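PDB 4QT9: putative glucoamylase from Bacteroides caccae ATCC 43185, which is a putative glucoamylase with an alpha/alpha toroid fold and probably hydrolyses glycosidic bonds in glucose-containing saccharides. Local coordinates for residues A[313-325]-A[377-391]. Sequence-based numbering, arbitrary orientation.
Sequences CWGLTASYSVDGY and DAFSETDNWYPQRYL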
# COMPACT_ATOMS: atom_id res chain seq x y z
N CYS A 313 15.45 -4.95 -16.07
CA CYS A 313 14.43 -3.90 -16.10
C CYS A 313 13.05 -4.52 -16.32
O CYS A 313 12.67 -4.87 -17.44
CB CYS A 313 14.76 -2.86 -17.16
SG CYS A 313 13.69 -1.40 -17.11
N TRP A 314 12.30 -4.68 -15.22
CA TRP A 314 10.97 -5.27 -15.25
C TRP A 314 10.12 -4.69 -14.12
O TRP A 314 10.67 -4.09 -13.20
CB TRP A 314 11.02 -6.82 -15.13
CG TRP A 314 11.73 -7.35 -13.91
CD1 TRP A 314 13.05 -7.69 -13.82
CD2 TRP A 314 11.15 -7.63 -12.63
NE1 TRP A 314 13.33 -8.16 -12.56
CE2 TRP A 314 12.18 -8.13 -11.80
CE3 TRP A 314 9.85 -7.54 -12.11
CZ2 TRP A 314 11.96 -8.52 -10.48
CZ3 TRP A 314 9.63 -7.91 -10.78
CH2 TRP A 314 10.68 -8.37 -9.98
N GLY A 315 8.82 -4.90 -14.18
CA GLY A 315 7.94 -4.44 -13.11
C GLY A 315 6.76 -3.66 -13.63
O GLY A 315 6.88 -2.46 -13.92
N LEU A 316 5.61 -4.36 -13.77
CA LEU A 316 4.37 -3.78 -14.26
C LEU A 316 3.31 -3.68 -13.17
O LEU A 316 2.89 -4.69 -12.59
CB LEU A 316 3.80 -4.57 -15.45
CG LEU A 316 4.70 -4.72 -16.67
CD1 LEU A 316 4.04 -5.60 -17.71
CD2 LEU A 316 5.04 -3.40 -17.24
N THR A 317 2.86 -2.44 -12.93
CA THR A 317 1.83 -2.14 -11.95
C THR A 317 1.11 -0.86 -12.32
O THR A 317 1.58 -0.12 -13.19
CB THR A 317 2.45 -2.04 -10.55
OG1 THR A 317 1.40 -2.25 -9.64
CG2 THR A 317 3.15 -0.69 -10.31
N ALA A 318 0.00 -0.57 -11.62
CA ALA A 318 -0.77 0.66 -11.78
C ALA A 318 0.13 1.89 -11.46
O ALA A 318 0.86 1.87 -10.47
CB ALA A 318 -1.99 0.64 -10.87
N SER A 319 0.13 2.91 -12.34
CA SER A 319 0.94 4.12 -12.18
C SER A 319 0.64 5.10 -13.29
O SER A 319 -0.11 4.78 -14.22
CB SER A 319 2.44 3.79 -12.22
OG SER A 319 2.85 3.27 -13.48
N TYR A 320 1.27 6.28 -13.24
CA TYR A 320 1.22 7.20 -14.37
C TYR A 320 1.61 6.46 -15.61
O TYR A 320 2.43 5.53 -15.54
CB TYR A 320 2.18 8.38 -14.16
CG TYR A 320 1.66 9.44 -13.21
CD1 TYR A 320 0.39 9.98 -13.35
CD2 TYR A 320 2.49 9.97 -12.21
CE1 TYR A 320 -0.08 10.98 -12.49
CE2 TYR A 320 2.05 11.00 -11.38
CZ TYR A 320 0.77 11.51 -11.53
OH TYR A 320 0.33 12.53 -10.74
N SER A 321 1.02 6.84 -16.74
CA SER A 321 1.33 6.20 -18.00
C SER A 321 1.53 7.27 -19.05
O SER A 321 1.19 8.43 -18.80
CB SER A 321 0.23 5.22 -18.41
OG SER A 321 0.64 4.37 -19.46
N VAL A 322 2.10 6.90 -20.23
CA VAL A 322 2.37 7.81 -21.34
C VAL A 322 1.12 8.68 -21.65
O VAL A 322 1.25 9.89 -21.76
CB VAL A 322 2.88 7.07 -22.61
CG1 VAL A 322 3.37 8.07 -23.66
CG2 VAL A 322 3.98 6.07 -22.27
N ASP A 323 -0.07 8.06 -21.73
CA ASP A 323 -1.30 8.80 -22.03
C ASP A 323 -2.16 9.11 -20.78
O ASP A 323 -3.36 9.35 -20.93
CB ASP A 323 -2.14 8.05 -23.09
CG ASP A 323 -1.56 8.09 -24.49
OD1 ASP A 323 -0.84 9.08 -24.82
OD2 ASP A 323 -1.83 7.15 -25.28
N GLY A 324 -1.55 9.17 -19.59
CA GLY A 324 -2.25 9.50 -18.35
C GLY A 324 -1.92 8.67 -17.12
O GLY A 324 -0.96 8.94 -16.40
N TYR A 325 -2.79 7.72 -16.84
CA TYR A 325 -2.70 6.79 -15.70
C TYR A 325 -3.28 5.48 -16.16
O TYR A 325 -4.30 5.49 -16.84
CB TYR A 325 -3.44 7.32 -14.45
CG TYR A 325 -3.23 6.45 -13.22
CD1 TYR A 325 -4.03 5.34 -12.98
CD2 TYR A 325 -2.21 6.73 -12.32
CE1 TYR A 325 -3.82 4.52 -11.87
CE2 TYR A 325 -2.01 5.94 -11.18
CZ TYR A 325 -2.81 4.82 -10.97
OH TYR A 325 -2.60 4.04 -9.85
N ASP A 377 7.86 7.89 -10.63
CA ASP A 377 6.72 6.95 -10.69
C ASP A 377 6.77 5.88 -11.80
O ASP A 377 6.52 4.69 -11.56
CB ASP A 377 5.43 7.72 -10.86
CG ASP A 377 4.26 6.88 -10.46
OD1 ASP A 377 4.31 6.32 -9.36
OD2 ASP A 377 3.32 6.74 -11.28
N ALA A 378 6.99 6.32 -13.03
CA ALA A 378 6.98 5.44 -14.16
C ALA A 378 7.80 6.04 -15.26
O ALA A 378 8.14 7.22 -15.16
CB ALA A 378 5.55 5.21 -14.63
N PHE A 379 8.17 5.24 -16.28
CA PHE A 379 8.94 5.73 -17.42
C PHE A 379 8.79 4.77 -18.59
O PHE A 379 8.56 3.58 -18.39
CB PHE A 379 10.44 5.96 -17.07
CG PHE A 379 11.22 4.70 -16.76
CD1 PHE A 379 11.84 3.98 -17.78
CD2 PHE A 379 11.30 4.21 -15.46
CE1 PHE A 379 12.52 2.80 -17.51
CE2 PHE A 379 12.00 3.04 -15.19
CZ PHE A 379 12.60 2.34 -16.21
N SER A 380 8.93 5.30 -19.80
CA SER A 380 8.90 4.48 -21.00
C SER A 380 10.17 4.74 -21.81
O SER A 380 10.32 5.82 -22.39
CB SER A 380 7.65 4.78 -21.82
OG SER A 380 7.78 4.21 -23.11
N GLU A 381 11.11 3.75 -21.85
CA GLU A 381 12.34 3.89 -22.67
C GLU A 381 11.99 4.00 -24.18
O GLU A 381 12.69 4.70 -24.93
CB GLU A 381 13.33 2.73 -22.42
CG GLU A 381 13.97 2.75 -21.04
CD GLU A 381 15.10 1.77 -20.81
OE1 GLU A 381 16.13 1.88 -21.50
OE2 GLU A 381 14.99 0.94 -19.88
N THR A 382 10.90 3.33 -24.61
CA THR A 382 10.41 3.32 -26.00
C THR A 382 9.94 4.72 -26.42
O THR A 382 10.31 5.18 -27.50
CB THR A 382 9.27 2.30 -26.15
OG1 THR A 382 9.75 1.00 -25.81
CG2 THR A 382 8.69 2.27 -27.55
N ASP A 383 9.09 5.38 -25.59
CA ASP A 383 8.51 6.69 -25.86
C ASP A 383 9.41 7.84 -25.41
O ASP A 383 9.10 9.00 -25.73
CB ASP A 383 7.12 6.81 -25.20
CG ASP A 383 6.01 6.02 -25.92
OD1 ASP A 383 5.68 6.38 -27.07
OD2 ASP A 383 5.44 5.09 -25.30
N ASN A 384 10.54 7.54 -24.73
CA ASN A 384 11.49 8.52 -24.16
C ASN A 384 10.72 9.48 -23.22
O ASN A 384 10.87 10.71 -23.25
CB ASN A 384 12.30 9.26 -25.26
CG ASN A 384 13.18 8.30 -25.99
OD1 ASN A 384 12.94 7.95 -27.15
ND2 ASN A 384 14.09 7.67 -25.25
N TRP A 385 9.85 8.87 -22.41
CA TRP A 385 8.96 9.54 -21.48
C TRP A 385 9.51 9.31 -20.06
O TRP A 385 9.47 8.20 -19.56
CB TRP A 385 7.54 8.97 -21.69
CG TRP A 385 6.52 9.47 -20.71
CD1 TRP A 385 5.94 10.71 -20.67
CD2 TRP A 385 5.92 8.71 -19.64
NE1 TRP A 385 5.02 10.77 -19.65
CE2 TRP A 385 4.98 9.55 -19.01
CE3 TRP A 385 6.08 7.40 -19.17
CZ2 TRP A 385 4.23 9.14 -17.89
CZ3 TRP A 385 5.34 6.98 -18.08
CH2 TRP A 385 4.44 7.85 -17.44
N TYR A 386 10.10 10.35 -19.46
CA TYR A 386 10.71 10.29 -18.11
C TYR A 386 10.11 11.38 -17.19
O TYR A 386 10.78 12.37 -16.87
CB TYR A 386 12.24 10.41 -18.21
CG TYR A 386 12.87 9.29 -19.01
CD1 TYR A 386 13.16 8.06 -18.42
CD2 TYR A 386 13.23 9.46 -20.35
CE1 TYR A 386 13.72 7.01 -19.16
CE2 TYR A 386 13.80 8.42 -21.10
CZ TYR A 386 14.06 7.20 -20.49
OH TYR A 386 14.66 6.18 -21.17
N PRO A 387 8.84 11.22 -16.74
CA PRO A 387 8.22 12.24 -15.90
C PRO A 387 8.90 12.40 -14.54
O PRO A 387 9.27 11.42 -13.90
CB PRO A 387 6.77 11.76 -15.72
CG PRO A 387 6.85 10.28 -15.93
CD PRO A 387 7.89 10.11 -17.01
N GLN A 388 9.08 13.63 -14.12
CA GLN A 388 9.70 13.90 -12.84
C GLN A 388 8.56 14.06 -11.83
O GLN A 388 8.29 15.14 -11.31
CB GLN A 388 10.62 15.12 -12.95
CG GLN A 388 11.66 14.93 -14.07
CD GLN A 388 12.85 15.84 -13.92
OE1 GLN A 388 12.73 16.99 -13.48
NE2 GLN A 388 14.01 15.35 -14.34
N ARG A 389 7.81 12.93 -11.64
CA ARG A 389 6.60 12.89 -10.81
C ARG A 389 6.60 11.69 -9.91
O ARG A 389 7.17 10.65 -10.22
CB ARG A 389 5.33 12.89 -11.70
CG ARG A 389 5.18 14.21 -12.50
CD ARG A 389 4.14 14.17 -13.58
NE ARG A 389 3.91 15.52 -14.09
CZ ARG A 389 2.86 15.90 -14.82
NH1 ARG A 389 1.93 15.01 -15.17
NH2 ARG A 389 2.73 17.16 -15.20
N TYR A 390 5.99 11.89 -8.74
CA TYR A 390 5.82 10.87 -7.71
C TYR A 390 4.38 10.72 -7.31
O TYR A 390 3.61 11.67 -7.40
CB TYR A 390 6.59 11.25 -6.45
CG TYR A 390 8.07 11.42 -6.65
CD1 TYR A 390 8.93 10.32 -6.68
CD2 TYR A 390 8.64 12.69 -6.75
CE1 TYR A 390 10.30 10.48 -6.82
CE2 TYR A 390 10.02 12.86 -6.89
CZ TYR A 390 10.84 11.75 -6.90
OH TYR A 390 12.20 11.89 -6.99
N LEU A 391 4.04 9.52 -6.79
CA LEU A 391 2.75 9.20 -6.17
C LEU A 391 3.04 8.56 -4.83
O LEU A 391 3.85 7.63 -4.78
CB LEU A 391 1.88 8.24 -7.02
CG LEU A 391 1.38 8.75 -8.36
CD1 LEU A 391 0.77 7.61 -9.14
CD2 LEU A 391 0.34 9.87 -8.16
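The indole of Trp-385 lies flat between Pro-387 and the Ser-321 to Gly-324 type I turn joining strands 318-321 and 324-327. Pro-387 CD sits over the centre of one face, 3.5 Å above the ring plane. Over the centre of the opposite face Val-322 CA makes a CH-pi contact, 4.0 Å from the centroid of the six-membered ring. CG of Trp-385 is anti to the backbone N (chi1 175°), which carries the indole across to the peptide between Ser-321 and Val-322. With an alanine in place of Trp-385, the turn is likely to lose the flat surface it rests on, and Val-322 CA its CH-pi partner.

Next to the indole, Tyr-320 joins the two segments. Its backbone N donates to Asp-377 OD2 (2.9 Å, N-H...O 157°). The carboxylate stands nearly at right angles to the phenol ring, the planes 83° apart. Further along the ring, Arg-389 CB lies 3.8 Å from Tyr-320 CE2. Leu-391 sets CD1 over the rim of one face and CD2 3.7 Å from Tyr-320 OH. That hydroxyl is hydrogen-bonded to His-52 and Arg-50.

At the far end Cys-313 SG points at the edge of the Phe-379 ring, 4.0 Å from CZ. Cys-313 and Phe-379 both pack on helix 352-364. Within the alpha/alpha toroid, this is a beta hairpin whose type I turn packs on an aromatic side chain. Strand 389-391 pairs antiparallel with strand 50-52 and leads into helix 392-406.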